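Local coordinates for flagellar regulatory protein C (Vibrio cholerae, PDB 4QHS) that probably couples ATP hydrolysis by its heptameric AAA+ domain to the activation of sigma-54-dependent transcription of flagellar genes, at residues Pro46-Gly50 with Gly232-Glu236; Thr85-Tyr89 with Cys101-Glu106; Phe105-Gly111 with Ile147-Arg152; Gln126-Leu130 with His169-Leu174; Leu198-Ile203 with Leu237-Val241. All coordinates share one frame; numbering follows the deposited sequence.

Interaction 1 of 5, residues Pro46-Gly50 with Gly232-Glu236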
# COMPACT_ATOMS: atom_id res chain seq x y z
N PRO A 46 17.59 -29.26 -20.84
CA PRO A 46 17.79 -28.80 -19.46
C PRO A 46 19.01 -27.89 -19.32
O PRO A 46 19.91 -27.92 -20.16
CB PRO A 46 17.97 -30.11 -18.67
CG PRO A 46 18.35 -31.15 -19.72
CD PRO A 46 17.63 -30.73 -20.97
N SER A 47 19.03 -27.06 -18.28
CA SER A 47 20.21 -26.27 -17.99
C SER A 47 21.30 -27.22 -17.54
O SER A 47 21.01 -28.35 -17.13
CB SER A 47 19.94 -25.23 -16.91
OG SER A 47 18.93 -24.31 -17.29
N GLY A 48 22.54 -26.76 -17.63
CA GLY A 48 23.68 -27.54 -17.18
C GLY A 48 23.74 -28.90 -17.86
O GLY A 48 24.06 -29.90 -17.23
N SER A 49 23.42 -28.91 -19.15
CA SER A 49 23.46 -30.12 -19.95
C SER A 49 24.42 -29.93 -21.12
O SER A 49 24.24 -30.52 -22.17
CB SER A 49 22.06 -30.47 -20.46
OG SER A 49 21.61 -29.56 -21.46
N GLY A 50 25.42 -29.07 -20.94
CA GLY A 50 26.44 -28.85 -21.95
C GLY A 50 26.08 -27.96 -23.13
O GLY A 50 26.80 -27.95 -24.13
N GLY A 232 20.82 -34.24 -12.37
CA GLY A 232 21.42 -32.95 -12.59
C GLY A 232 22.26 -32.84 -13.83
O GLY A 232 23.02 -31.92 -13.97
N ASN A 233 22.10 -33.78 -14.73
CA ASN A 233 22.84 -33.77 -15.96
C ASN A 233 24.32 -33.49 -15.86
O ASN A 233 24.98 -34.02 -15.00
CB ASN A 233 22.18 -32.84 -16.94
CG ASN A 233 20.88 -33.38 -17.41
OD1 ASN A 233 20.84 -34.25 -18.25
ND2 ASN A 233 19.81 -32.89 -16.86
N VAL A 234 24.84 -32.69 -16.77
CA VAL A 234 26.27 -32.49 -16.86
C VAL A 234 26.88 -31.83 -15.65
O VAL A 234 27.98 -32.11 -15.28
CB VAL A 234 26.61 -31.70 -18.10
CG1 VAL A 234 28.07 -31.50 -18.21
CG2 VAL A 234 26.13 -32.42 -19.28
N ARG A 235 26.14 -30.96 -14.99
CA ARG A 235 26.67 -30.29 -13.84
C ARG A 235 26.86 -31.23 -12.70
O ARG A 235 27.74 -31.06 -11.92
CB ARG A 235 25.75 -29.16 -13.40
CG ARG A 235 25.78 -27.99 -14.30
CD ARG A 235 25.39 -26.76 -13.57
NE ARG A 235 23.98 -26.71 -13.34
CZ ARG A 235 23.18 -25.77 -13.81
NH1 ARG A 235 23.66 -24.80 -14.55
NH2 ARG A 235 21.91 -25.81 -13.53
N GLU A 236 25.99 -32.21 -12.62
CA GLU A 236 26.08 -33.20 -11.58
C GLU A 236 27.26 -34.07 -11.89
O GLU A 236 27.98 -34.42 -11.01
CB GLU A 236 24.81 -34.03 -11.51
CG GLU A 236 24.80 -35.02 -10.40
CD GLU A 236 23.47 -35.73 -10.24
OE1 GLU A 236 22.69 -35.81 -11.17
OE2 GLU A 236 23.19 -36.22 -9.16

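Interaction 2 of 5, residues Thr85-Tyr89 with Cys101-Glu106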
# COMPACT_ATOMS: atom_id res chain seq x y z
N THR A 85 22.77 -4.14 -19.50
CA THR A 85 23.90 -4.88 -20.05
C THR A 85 23.66 -5.19 -21.53
O THR A 85 24.54 -5.00 -22.36
CB THR A 85 24.13 -6.17 -19.29
OG1 THR A 85 22.92 -6.92 -19.30
CG2 THR A 85 24.46 -5.86 -17.87
N LEU A 86 22.46 -5.64 -21.85
CA LEU A 86 22.11 -5.97 -23.24
C LEU A 86 22.19 -4.79 -24.20
O LEU A 86 22.81 -4.88 -25.27
CB LEU A 86 20.70 -6.57 -23.30
CG LEU A 86 20.67 -8.10 -23.34
CD1 LEU A 86 19.23 -8.61 -23.32
CD2 LEU A 86 21.44 -8.65 -24.56
N PHE A 87 21.57 -3.67 -23.81
CA PHE A 87 21.41 -2.53 -24.70
C PHE A 87 22.43 -1.43 -24.46
O PHE A 87 22.64 -0.57 -25.33
CB PHE A 87 19.99 -1.96 -24.55
CG PHE A 87 18.94 -2.92 -25.00
CD1 PHE A 87 18.66 -3.07 -26.34
CD2 PHE A 87 18.27 -3.70 -24.09
CE1 PHE A 87 17.70 -3.98 -26.77
CE2 PHE A 87 17.31 -4.60 -24.51
CZ PHE A 87 17.02 -4.74 -25.84
N GLY A 88 23.06 -1.44 -23.30
CA GLY A 88 24.00 -0.39 -22.96
C GLY A 88 23.19 0.83 -22.56
O GLY A 88 21.96 0.82 -22.64
N TYR A 89 23.87 1.90 -22.17
CA TYR A 89 23.20 3.07 -21.66
C TYR A 89 24.08 4.30 -21.75
O TYR A 89 25.30 4.21 -21.92
CB TYR A 89 22.75 2.86 -20.21
CG TYR A 89 23.85 2.32 -19.30
CD1 TYR A 89 24.08 0.95 -19.20
CD2 TYR A 89 24.65 3.19 -18.56
CE1 TYR A 89 25.08 0.46 -18.37
CE2 TYR A 89 25.66 2.70 -17.73
CZ TYR A 89 25.86 1.33 -17.64
OH TYR A 89 26.85 0.84 -16.82
N CYS A 101 28.22 3.22 -21.56
CA CYS A 101 28.62 1.83 -21.59
C CYS A 101 27.95 1.15 -22.77
O CYS A 101 26.78 1.26 -22.94
CB CYS A 101 28.21 1.16 -20.29
SG CYS A 101 28.51 -0.58 -20.11
N PRO A 102 28.70 0.45 -23.58
CA PRO A 102 28.11 -0.19 -24.73
C PRO A 102 27.45 -1.49 -24.37
O PRO A 102 27.84 -2.14 -23.44
CB PRO A 102 29.30 -0.42 -25.64
CG PRO A 102 30.42 -0.47 -24.75
CD PRO A 102 30.16 0.44 -23.64
N GLY A 103 26.42 -1.86 -25.10
CA GLY A 103 25.76 -3.11 -24.87
C GLY A 103 26.46 -4.33 -25.42
O GLY A 103 27.43 -4.23 -26.12
N LYS A 104 25.90 -5.48 -25.12
CA LYS A 104 26.38 -6.72 -25.65
C LYS A 104 26.16 -6.85 -27.12
O LYS A 104 26.96 -7.43 -27.79
CB LYS A 104 25.72 -7.88 -24.96
CG LYS A 104 26.00 -7.97 -23.52
CD LYS A 104 27.40 -8.31 -23.25
CE LYS A 104 27.44 -9.49 -22.34
NZ LYS A 104 28.50 -9.38 -21.33
N PHE A 105 25.10 -6.26 -27.63
CA PHE A 105 24.89 -6.29 -29.04
C PHE A 105 25.95 -5.52 -29.78
O PHE A 105 26.35 -5.91 -30.83
CB PHE A 105 23.50 -5.77 -29.40
CG PHE A 105 22.41 -6.72 -29.10
CD1 PHE A 105 22.23 -7.83 -29.85
CD2 PHE A 105 21.57 -6.52 -28.06
CE1 PHE A 105 21.25 -8.69 -29.57
CE2 PHE A 105 20.60 -7.38 -27.79
CZ PHE A 105 20.44 -8.46 -28.54
N GLU A 106 26.41 -4.43 -29.20
CA GLU A 106 27.49 -3.64 -29.78
C GLU A 106 28.80 -4.43 -29.81
O GLU A 106 29.51 -4.43 -30.81
CB GLU A 106 27.72 -2.34 -29.00
CG GLU A 106 26.64 -1.29 -29.12
CD GLU A 106 26.93 -0.09 -28.22
OE1 GLU A 106 26.13 0.16 -27.28
OE2 GLU A 106 27.97 0.59 -28.44
O HOH W 1 23.91 -3.65 -27.27
O HOH W 2 23.53 -0.50 -27.70

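Interaction 3 of 5, residues Phe105-Gly111 with Ile147-Arg152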
# COMPACT_ATOMS: atom_id res chain seq x y z
N PHE A 105 25.10 -6.26 -27.63
CA PHE A 105 24.89 -6.29 -29.04
C PHE A 105 25.95 -5.52 -29.78
O PHE A 105 26.35 -5.91 -30.83
CB PHE A 105 23.50 -5.77 -29.40
CG PHE A 105 22.41 -6.72 -29.10
CD1 PHE A 105 22.23 -7.83 -29.85
CD2 PHE A 105 21.57 -6.52 -28.06
CE1 PHE A 105 21.25 -8.69 -29.57
CE2 PHE A 105 20.60 -7.38 -27.79
CZ PHE A 105 20.44 -8.46 -28.54
N GLU A 106 26.41 -4.43 -29.20
CA GLU A 106 27.49 -3.64 -29.78
C GLU A 106 28.80 -4.43 -29.81
O GLU A 106 29.51 -4.43 -30.81
CB GLU A 106 27.72 -2.34 -29.00
CG GLU A 106 26.64 -1.29 -29.12
CD GLU A 106 26.93 -0.09 -28.22
OE1 GLU A 106 26.13 0.16 -27.28
OE2 GLU A 106 27.97 0.59 -28.44
N GLN A 107 29.10 -5.12 -28.74
CA GLN A 107 30.32 -5.87 -28.66
C GLN A 107 30.35 -7.04 -29.59
O GLN A 107 31.40 -7.54 -29.87
CB GLN A 107 30.54 -6.38 -27.26
CG GLN A 107 30.76 -5.33 -26.26
CD GLN A 107 30.54 -5.84 -24.89
OE1 GLN A 107 31.24 -6.72 -24.44
NE2 GLN A 107 29.57 -5.31 -24.22
N ALA A 108 29.20 -7.49 -30.05
CA ALA A 108 29.07 -8.70 -30.84
C ALA A 108 29.04 -8.36 -32.31
O ALA A 108 28.83 -9.24 -33.16
CB ALA A 108 27.80 -9.47 -30.46
N GLN A 109 29.23 -7.08 -32.59
CA GLN A 109 29.18 -6.55 -33.95
C GLN A 109 30.05 -7.39 -34.87
O GLN A 109 31.22 -7.65 -34.58
CB GLN A 109 29.63 -5.08 -33.96
CG GLN A 109 29.29 -4.33 -35.25
CD GLN A 109 27.79 -4.12 -35.42
OE1 GLN A 109 27.06 -5.04 -35.80
NE2 GLN A 109 27.32 -2.90 -35.15
N GLY A 110 29.46 -7.86 -35.97
CA GLY A 110 30.20 -8.66 -36.94
C GLY A 110 30.36 -10.10 -36.51
O GLY A 110 30.91 -10.90 -37.26
N GLY A 111 29.86 -10.43 -35.31
CA GLY A 111 29.99 -11.78 -34.78
C GLY A 111 28.70 -12.46 -34.35
O GLY A 111 27.72 -12.51 -35.11
N ILE A 147 22.11 2.34 -33.26
CA ILE A 147 23.31 1.77 -33.85
C ILE A 147 22.94 0.60 -34.77
O ILE A 147 22.25 -0.34 -34.35
CB ILE A 147 24.30 1.28 -32.76
CG1 ILE A 147 24.74 2.44 -31.88
CG2 ILE A 147 25.51 0.62 -33.38
CD1 ILE A 147 24.28 2.31 -30.44
N LYS A 148 23.37 0.67 -36.02
CA LYS A 148 23.19 -0.42 -36.98
C LYS A 148 23.87 -1.69 -36.49
O LYS A 148 25.01 -1.64 -36.01
CB LYS A 148 23.76 -0.03 -38.34
CG LYS A 148 22.79 -0.17 -39.48
CD LYS A 148 22.02 1.13 -39.72
CE LYS A 148 22.85 2.13 -40.52
NZ LYS A 148 22.12 3.42 -40.72
N LEU A 149 23.23 -2.83 -36.67
CA LEU A 149 23.75 -4.09 -36.20
C LEU A 149 23.95 -5.12 -37.28
O LEU A 149 23.25 -5.15 -38.25
CB LEU A 149 22.82 -4.67 -35.16
CG LEU A 149 22.87 -4.09 -33.77
CD1 LEU A 149 21.91 -4.77 -32.88
CD2 LEU A 149 24.24 -4.24 -33.22
N ASP A 150 24.94 -5.97 -37.08
CA ASP A 150 25.25 -7.10 -37.95
C ASP A 150 25.67 -8.25 -37.05
O ASP A 150 26.86 -8.51 -36.87
CB ASP A 150 26.37 -6.74 -38.94
CG ASP A 150 26.82 -7.95 -39.79
OD1 ASP A 150 25.98 -8.78 -40.19
OD2 ASP A 150 28.04 -8.06 -40.06
N VAL A 151 24.69 -8.92 -36.45
CA VAL A 151 24.92 -9.85 -35.36
C VAL A 151 24.03 -11.11 -35.48
O VAL A 151 22.82 -11.02 -35.66
CB VAL A 151 24.66 -9.17 -33.98
CG1 VAL A 151 24.78 -10.18 -32.83
CG2 VAL A 151 25.60 -7.99 -33.75
N ARG A 152 24.66 -12.27 -35.37
CA ARG A 152 23.96 -13.55 -35.40
C ARG A 152 23.50 -13.87 -33.99
O ARG A 152 24.27 -13.77 -33.03
CB ARG A 152 24.88 -14.66 -35.93
CG ARG A 152 24.17 -15.84 -36.57
CD ARG A 152 24.13 -17.07 -35.68
NE ARG A 152 23.35 -18.15 -36.30
CZ ARG A 152 23.85 -19.09 -37.09
NH1 ARG A 152 25.15 -19.12 -37.36
NH2 ARG A 152 23.05 -20.02 -37.61

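Interaction 4 of 5, residues Gln126-Leu130 with His169-Leu174. With EDO (1,2-ethanediol), chain H.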
# COMPACT_ATOMS: atom_id res chain seq x y z
N GLN A 126 11.32 -8.15 -23.88
CA GLN A 126 11.09 -8.95 -25.08
C GLN A 126 10.68 -8.09 -26.26
O GLN A 126 11.12 -8.32 -27.39
CB GLN A 126 10.01 -10.00 -24.84
CG GLN A 126 10.37 -11.09 -23.88
CD GLN A 126 9.18 -12.00 -23.65
OE1 GLN A 126 8.43 -12.29 -24.57
NE2 GLN A 126 8.97 -12.40 -22.40
N ALA A 127 9.80 -7.13 -26.01
CA ALA A 127 9.41 -6.17 -27.03
C ALA A 127 10.63 -5.39 -27.52
O ALA A 127 10.76 -5.11 -28.70
CB ALA A 127 8.32 -5.21 -26.51
N LYS A 128 11.54 -5.05 -26.64
CA LYS A 128 12.74 -4.38 -27.08
C LYS A 128 13.59 -5.28 -27.95
O LYS A 128 14.12 -4.86 -28.95
CB LYS A 128 13.57 -3.87 -25.91
CG LYS A 128 12.91 -2.91 -24.98
CD LYS A 128 13.69 -1.64 -24.93
CE LYS A 128 14.03 -1.22 -23.54
NZ LYS A 128 14.14 0.26 -23.45
N LEU A 129 13.70 -6.53 -27.56
CA LEU A 129 14.48 -7.51 -28.32
C LEU A 129 13.89 -7.74 -29.70
O LEU A 129 14.62 -7.84 -30.69
CB LEU A 129 14.54 -8.84 -27.57
CG LEU A 129 15.30 -10.00 -28.21
CD1 LEU A 129 16.72 -9.60 -28.67
CD2 LEU A 129 15.36 -11.18 -27.23
N LEU A 130 12.58 -7.77 -29.77
CA LEU A 130 11.89 -7.96 -31.00
C LEU A 130 12.23 -6.88 -31.98
O LEU A 130 12.46 -7.14 -33.11
CB LEU A 130 10.40 -7.97 -30.77
CG LEU A 130 9.60 -8.19 -32.03
CD1 LEU A 130 9.75 -9.58 -32.45
CD2 LEU A 130 8.19 -7.91 -31.80
N HIS A 169 3.36 -15.32 -20.97
CA HIS A 169 4.61 -14.82 -20.40
C HIS A 169 5.66 -14.57 -21.47
O HIS A 169 6.74 -14.06 -21.19
CB HIS A 169 5.17 -15.81 -19.37
CG HIS A 169 4.25 -16.06 -18.22
ND1 HIS A 169 3.63 -15.05 -17.53
CD2 HIS A 169 3.85 -17.22 -17.64
CE1 HIS A 169 2.87 -15.57 -16.57
NE2 HIS A 169 2.99 -16.88 -16.62
N PHE A 170 5.36 -14.93 -22.71
CA PHE A 170 6.32 -14.73 -23.78
C PHE A 170 5.60 -14.28 -25.04
O PHE A 170 4.55 -14.81 -25.38
CB PHE A 170 7.10 -16.02 -24.04
CG PHE A 170 8.49 -15.80 -24.60
CD1 PHE A 170 9.55 -15.42 -23.77
CD2 PHE A 170 8.74 -15.99 -25.95
CE1 PHE A 170 10.84 -15.23 -24.28
CE2 PHE A 170 10.02 -15.80 -26.46
CZ PHE A 170 11.08 -15.42 -25.62
N ARG A 171 6.14 -13.28 -25.71
CA ARG A 171 5.53 -12.78 -26.93
C ARG A 171 5.51 -13.85 -28.01
O ARG A 171 6.51 -14.54 -28.27
CB ARG A 171 6.27 -11.54 -27.46
CG ARG A 171 6.28 -10.32 -26.55
CD ARG A 171 7.00 -9.17 -27.24
NE ARG A 171 6.30 -8.79 -28.47
CZ ARG A 171 5.41 -7.80 -28.56
NH1 ARG A 171 5.13 -7.07 -27.48
NH2 ARG A 171 4.82 -7.54 -29.71
N GLU A 172 4.37 -13.95 -28.68
CA GLU A 172 4.21 -14.88 -29.77
C GLU A 172 5.11 -14.49 -30.95
O GLU A 172 5.82 -15.34 -31.49
CB GLU A 172 2.74 -14.93 -30.20
CG GLU A 172 2.40 -16.03 -31.18
CD GLU A 172 0.90 -16.09 -31.45
OE1 GLU A 172 0.38 -17.20 -31.66
OE2 GLU A 172 0.27 -15.02 -31.44
N ASP A 173 5.07 -13.22 -31.33
CA ASP A 173 5.84 -12.79 -32.51
C ASP A 173 7.33 -13.05 -32.29
O ASP A 173 8.04 -13.44 -33.21
CB ASP A 173 5.59 -11.31 -32.83
CG ASP A 173 5.67 -10.41 -31.61
OD1 ASP A 173 6.38 -10.78 -30.65
OD2 ASP A 173 5.02 -9.35 -31.61
N LEU A 174 7.79 -12.86 -31.05
CA LEU A 174 9.20 -13.13 -30.73
C LEU A 174 9.48 -14.64 -30.74
O LEU A 174 10.57 -15.08 -31.14
CB LEU A 174 9.57 -12.55 -29.37
CG LEU A 174 11.01 -12.71 -28.91
CD1 LEU A 174 11.99 -12.06 -29.91
CD2 LEU A 174 11.16 -12.09 -27.55
C1 EDO H . 3.06 -10.46 -29.19
O1 EDO H . 3.01 -11.38 -30.30
C2 EDO H . 2.07 -10.81 -28.08
O2 EDO H . 2.16 -12.19 -27.70

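Interaction 5 of 5, residues Leu198-Ile203 with Leu237-Val241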
# COMPACT_ATOMS: atom_id res chain seq x y z
N LEU A 198 32.29 -37.95 -22.07
CA LEU A 198 32.26 -36.69 -21.36
C LEU A 198 33.07 -36.77 -20.09
O LEU A 198 33.87 -35.92 -19.80
CB LEU A 198 30.82 -36.28 -21.06
CG LEU A 198 30.58 -34.83 -20.68
CD1 LEU A 198 31.21 -33.89 -21.63
CD2 LEU A 198 29.13 -34.59 -20.60
N ALA A 199 32.86 -37.83 -19.34
CA ALA A 199 33.58 -38.04 -18.10
C ALA A 199 35.08 -37.90 -18.26
O ALA A 199 35.70 -37.15 -17.57
CB ALA A 199 33.24 -39.38 -17.56
N ASN A 200 35.65 -38.66 -19.17
CA ASN A 200 37.07 -38.61 -19.37
C ASN A 200 37.52 -37.22 -19.72
O ASN A 200 38.55 -36.77 -19.29
CB ASN A 200 37.48 -39.61 -20.44
CG ASN A 200 37.62 -41.00 -19.91
OD1 ASN A 200 38.46 -41.28 -19.11
ND2 ASN A 200 36.79 -41.88 -20.38
N HIS A 201 36.75 -36.54 -20.52
CA HIS A 201 37.11 -35.20 -20.92
C HIS A 201 37.28 -34.32 -19.70
O HIS A 201 38.20 -33.53 -19.61
CB HIS A 201 36.06 -34.61 -21.84
CG HIS A 201 36.53 -33.40 -22.57
ND1 HIS A 201 36.38 -32.13 -22.07
CD2 HIS A 201 37.16 -33.26 -23.76
CE1 HIS A 201 36.89 -31.26 -22.91
NE2 HIS A 201 37.37 -31.92 -23.95
N LEU A 202 36.37 -34.48 -18.77
CA LEU A 202 36.40 -33.73 -17.54
C LEU A 202 37.66 -34.05 -16.80
O LEU A 202 38.34 -33.18 -16.30
CB LEU A 202 35.21 -34.09 -16.69
CG LEU A 202 33.94 -33.49 -17.21
CD1 LEU A 202 32.78 -34.13 -16.58
CD2 LEU A 202 33.97 -32.06 -16.91
N ILE A 203 37.99 -35.32 -16.75
CA ILE A 203 39.22 -35.70 -16.11
C ILE A 203 40.38 -35.18 -16.89
O ILE A 203 41.34 -34.70 -16.33
CB ILE A 203 39.33 -37.18 -16.02
CG1 ILE A 203 38.13 -37.75 -15.31
CG2 ILE A 203 40.51 -37.55 -15.25
CD1 ILE A 203 38.43 -38.94 -14.56
N LEU A 237 27.47 -34.37 -13.15
CA LEU A 237 28.55 -35.25 -13.54
C LEU A 237 29.85 -34.58 -13.25
O LEU A 237 30.75 -35.19 -12.74
CB LEU A 237 28.45 -35.61 -15.01
CG LEU A 237 29.59 -36.41 -15.60
CD1 LEU A 237 29.66 -37.73 -14.94
CD2 LEU A 237 29.39 -36.61 -17.05
N ASP A 238 29.92 -33.31 -13.55
CA ASP A 238 31.10 -32.56 -13.27
C ASP A 238 31.41 -32.67 -11.81
O ASP A 238 32.52 -32.90 -11.44
CB ASP A 238 30.93 -31.11 -13.67
CG ASP A 238 32.17 -30.54 -14.25
OD1 ASP A 238 33.21 -30.58 -13.60
OD2 ASP A 238 32.12 -30.03 -15.37
N ASN A 239 30.40 -32.53 -10.98
CA ASN A 239 30.61 -32.68 -9.56
C ASN A 239 31.18 -34.03 -9.19
O ASN A 239 32.11 -34.10 -8.42
CB ASN A 239 29.32 -32.46 -8.80
CG ASN A 239 29.15 -31.04 -8.37
OD1 ASN A 239 29.86 -30.17 -8.79
ND2 ASN A 239 28.18 -30.81 -7.53
N VAL A 240 30.60 -35.10 -9.70
CA VAL A 240 30.97 -36.42 -9.30
C VAL A 240 32.39 -36.71 -9.73
O VAL A 240 33.18 -37.24 -9.00
CB VAL A 240 30.00 -37.42 -9.91
CG1 VAL A 240 30.50 -38.81 -9.79
CG2 VAL A 240 28.65 -37.29 -9.29
N VAL A 241 32.73 -36.31 -10.94
CA VAL A 241 34.05 -36.54 -11.44
C VAL A 241 35.10 -35.81 -10.67
O VAL A 241 36.10 -36.35 -10.34
CB VAL A 241 34.14 -36.17 -12.89
CG1 VAL A 241 35.53 -36.34 -13.36
CG2 VAL A 241 33.24 -37.03 -13.69

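Interaction 1 of 5, residues Pro46-Gly50 with Gly232-Glu236
Gly48, in the glycine-rich P-loop (Walker A motif) after strand 41-44, meets Val234 and Arg235 in the first turn of lid helix 233-247. The contact therefore bridges the ATPase core and the lid, and Arg235, in the Gly-Asn-Val-Arg-Glu-Leu sequence, probably corresponds to the sensor II arginine of AAA+ relatives.

One backbone hydrogen bond is clear: Arg235 N gives to Gly48 O at 3.2 Å, rather bent at 139°. Inside the loop, Ser49 OG donates to Pro46 O at 2.7 Å, which draws the turn together.

Side chains pack around this bond. The Arg235 chain bends at its third torsion (chi3 -75°), laying one guanidinium face over Gly48 CA, which stands 3.7 Å above the plane toward the rim. With no side chain on Gly48, the arginine can come down on the backbone itself. Val234 CG2 rests against Ser49 C at 3.5 Å. The Asn233 side chain crosses that of Pro46 at about a right angle, ND2 3.7 Å from CG of Pro46.

Two polar ends find partners elsewhere. Arg235 NH2 reaches a salt bridge with Glu172 of a neighbouring subunit, so the P-loop, lid and subunit interface meet at one side chain, and Asn233 OD1 accepts from Leu188 N.

Behind the contact, Glu236 folds back on its own helix start: Gly232 N reaches Glu236 OE1 at 2.7 Å, from above the carboxylate plane.

Interaction 2 of 5, residues Thr85-Tyr89 with Cys101-Glu106
Tyr89 and Cys101 pair at the base of the beta hairpin formed by strands 88-89 and 101-102, whose intervening loop carries the Gly-Ala-Phe-Thr-Gly-Ala sequence that touches sigma-54 in relatives.

Backbone bonds come first. Tyr89 N gives to Cys101 O at 3.1 Å, and Cys101 N returns the bond to Tyr89 O, making an antiparallel hydrogen-bonded pair. Further along, Lys104 N, at the start of helix 104-107, donates to Thr85 O at 3.1 Å and only weakly to Leu86 O. Gly103, the N-cap of that helix, has its N held by Glu106 OE1 at 3.0 Å. The same oxygen accepts a hydrogen bond from a water that also donates to Phe87 O, and it makes a salt bridge with Arg140. A second water links Leu86 O to Glu106 N.

Among the side chains, Tyr89 swings its ring toward Cys101 on the partner strand, with CG between the backbone N and carbonyl carbon (chi1 50°). One face then lies on Cys101 CB in a CH-pi contact, 3.9 Å from the Tyr89 ring centroid and 24° off the normal; Cys101 SG meets the ring obliquely, and Cys101 also touches Arg144 of a neighbouring subunit. Leu86 CD2 touches Phe105 CE2 at 3.6 Å.

Phe87 and Phe105 pack on helix 123-135, while Lys104 packs against strands 69-73 and 112-116.

Interaction 3 of 5, residues Phe105-Gly111 with Ile147-Arg152
Gly111 O is gripped twice: by Arg152 N at 3.1 Å, nearly straight at 173°, and by Arg64 NE. This starts the parallel pairing of strand 112-116, which carries the Walker B sequence, with strand 152-157 in the central sheet.

A few residues back, the Gln109 side chain docks on the backbone of 147-152. CG lies anti to the backbone N (chi1 -165°) and the chain bends at its next torsion, bringing the amide round to face the main chain. Gln109 OE1 accepts from Asp150 N at 2.6 Å, in the carbonyl plane, while its NE2 donates to Lys148 O at 2.8 Å. Using both ends fixes the amide's rotation. Next to it, Gly110 N donates to Asp150 O at 2.8 Å. Gly110 sits within a type II turn from Ala108 to Gly111, closed by Gly111 N on Ala108 O at 2.7 Å.

Apolar groups fill in under the helix end. Val151 CG2 comes up against Ala108 O at 3.5 Å, with CG1 alongside the methyl of Ala108. Leu149 puts CD2 against Phe105 O at 3.6 Å and CD1 beside Phe105 CB.

The Gln109 amide thus accepts from the N-H of Asp150 and donates to the carbonyl of Lys148, as a parallel neighbouring strand would on either side of Leu149, and joins the turn to the chain before regular pairing begins.

Interaction 4 of 5, residues Gln126-Leu130 with His169-Leu174
Gln126 and Leu130, one turn apart on helix 123-135, face Arg171 and Leu174 at the point where a loop becomes helix 172-178. The CA atoms of Gln126 and Arg171 are 7.0 Å apart, and those of Leu130 and Leu174 close to 5.8 Å, so the two backbones converge toward Leu130. Arg171 occupies the N-cap.

Gln126 reaches into the loop on an extended chain and pairs both ends of its amide with the main chain. Its OE1 accepts from Arg171 N at 2.7 Å, almost straight (171°) and in the carbonyl plane; its NE2 donates to His169 O at 3.0 Å and also to Met121 O. The same amide lies over the Phe170 ring, the two planes 30° apart, with OE1 over one face, toward the rim.

The loop and helix start belong to the Phe-Arg-Glu-Asp-Leu-Tyr-Tyr-Arg-Leu sequence, which in related sigma-54 activators is thought to supply arginine fingers to the neighbouring subunit's nucleotide site. Arg171, bent at its third torsion (chi3 62°), makes a side-on salt bridge with Asp173, within its own segment: NE meets OD1 of Asp173 at 3.0 Å and NH2 meets its OD2 at 2.6 Å, each oxygen using its syn lone pair. Arg171 NH1 goes to Ala75 O of a neighbouring subunit. Leu130 CD2 abuts Asp173 OD2 at 3.5 Å, and Leu174 CD2 packs on Gln126 CB at 3.6 Å. An ethanediol, probably from the crystallisation liquor, accepts from Glu172 N and Asp173 N at the first turn, and its C1 lies over a face of the Arg171 guanidinium.

Interaction 5 of 5, residues Leu198-Ile203 with Leu237-Val241
Leu202, Leu237 and Val241 form the middle of a helix-to-helix contact within the lid domain, where helix 195-208 crosses helix 233-247. The short segments run at 56° to each other, with axes 9.8 Å apart at closest approach.

Leu202 lies against Leu237, Asp238 and Val241 of the other helix. Its CG lies anti to the carbonyl carbon (chi1 -74°), which carries the branch toward helix 233-247; there CD1 meets Leu237 CG at 4.0 Å, while CD2 runs against the Asp238 carboxylate, 3.1 Å from OD2 of Asp238. Val241 comes from the next turn, its CG1 touching Leu202 CB and, more closely, Ile203 CG1 at 3.5 Å. At the Leu198 end, the CD2 methyls of Leu198 and Leu237 meet at 4.1 Å, the two chains crossing at a slant. Leu198 also packs on Val234, and Ile203 on Leu245, so the apolar strip extends along helix 233-247 in both directions. On another side of that helix, Asn239 bonds to Tyr176 O of a neighbouring subunit.

The contact is built almost wholly from branched aliphatic groups, and Asp238 takes part by laying its carboxylate against a Leu202 methyl; shape and burial of hydrocarbon join these two helices.

In the fold
Interaction 1 closes the longest loop: from the P-loop the chain runs through the rest of the ATPase core and into the lid before returning at 232-236. Interactions 2, 3 and 4 nest inside it. Interaction 2 closes first, bringing together the two sides of the hairpin; interaction 3 shares Phe105 and Glu106 with it and joins helix 104-107 to the start of strand 152-157. Interaction 4, joining helix 123-135 to the start of helix 172-178, crosses interaction 3, and Phe105 meets Leu129 between them. Interaction 5 joins helix 195-208 to helix 233-247 within the lid and crosses interaction 1, touching it through Val234 and Leu198. Centres of interactions 4 and 5 lie about 37 Å apart.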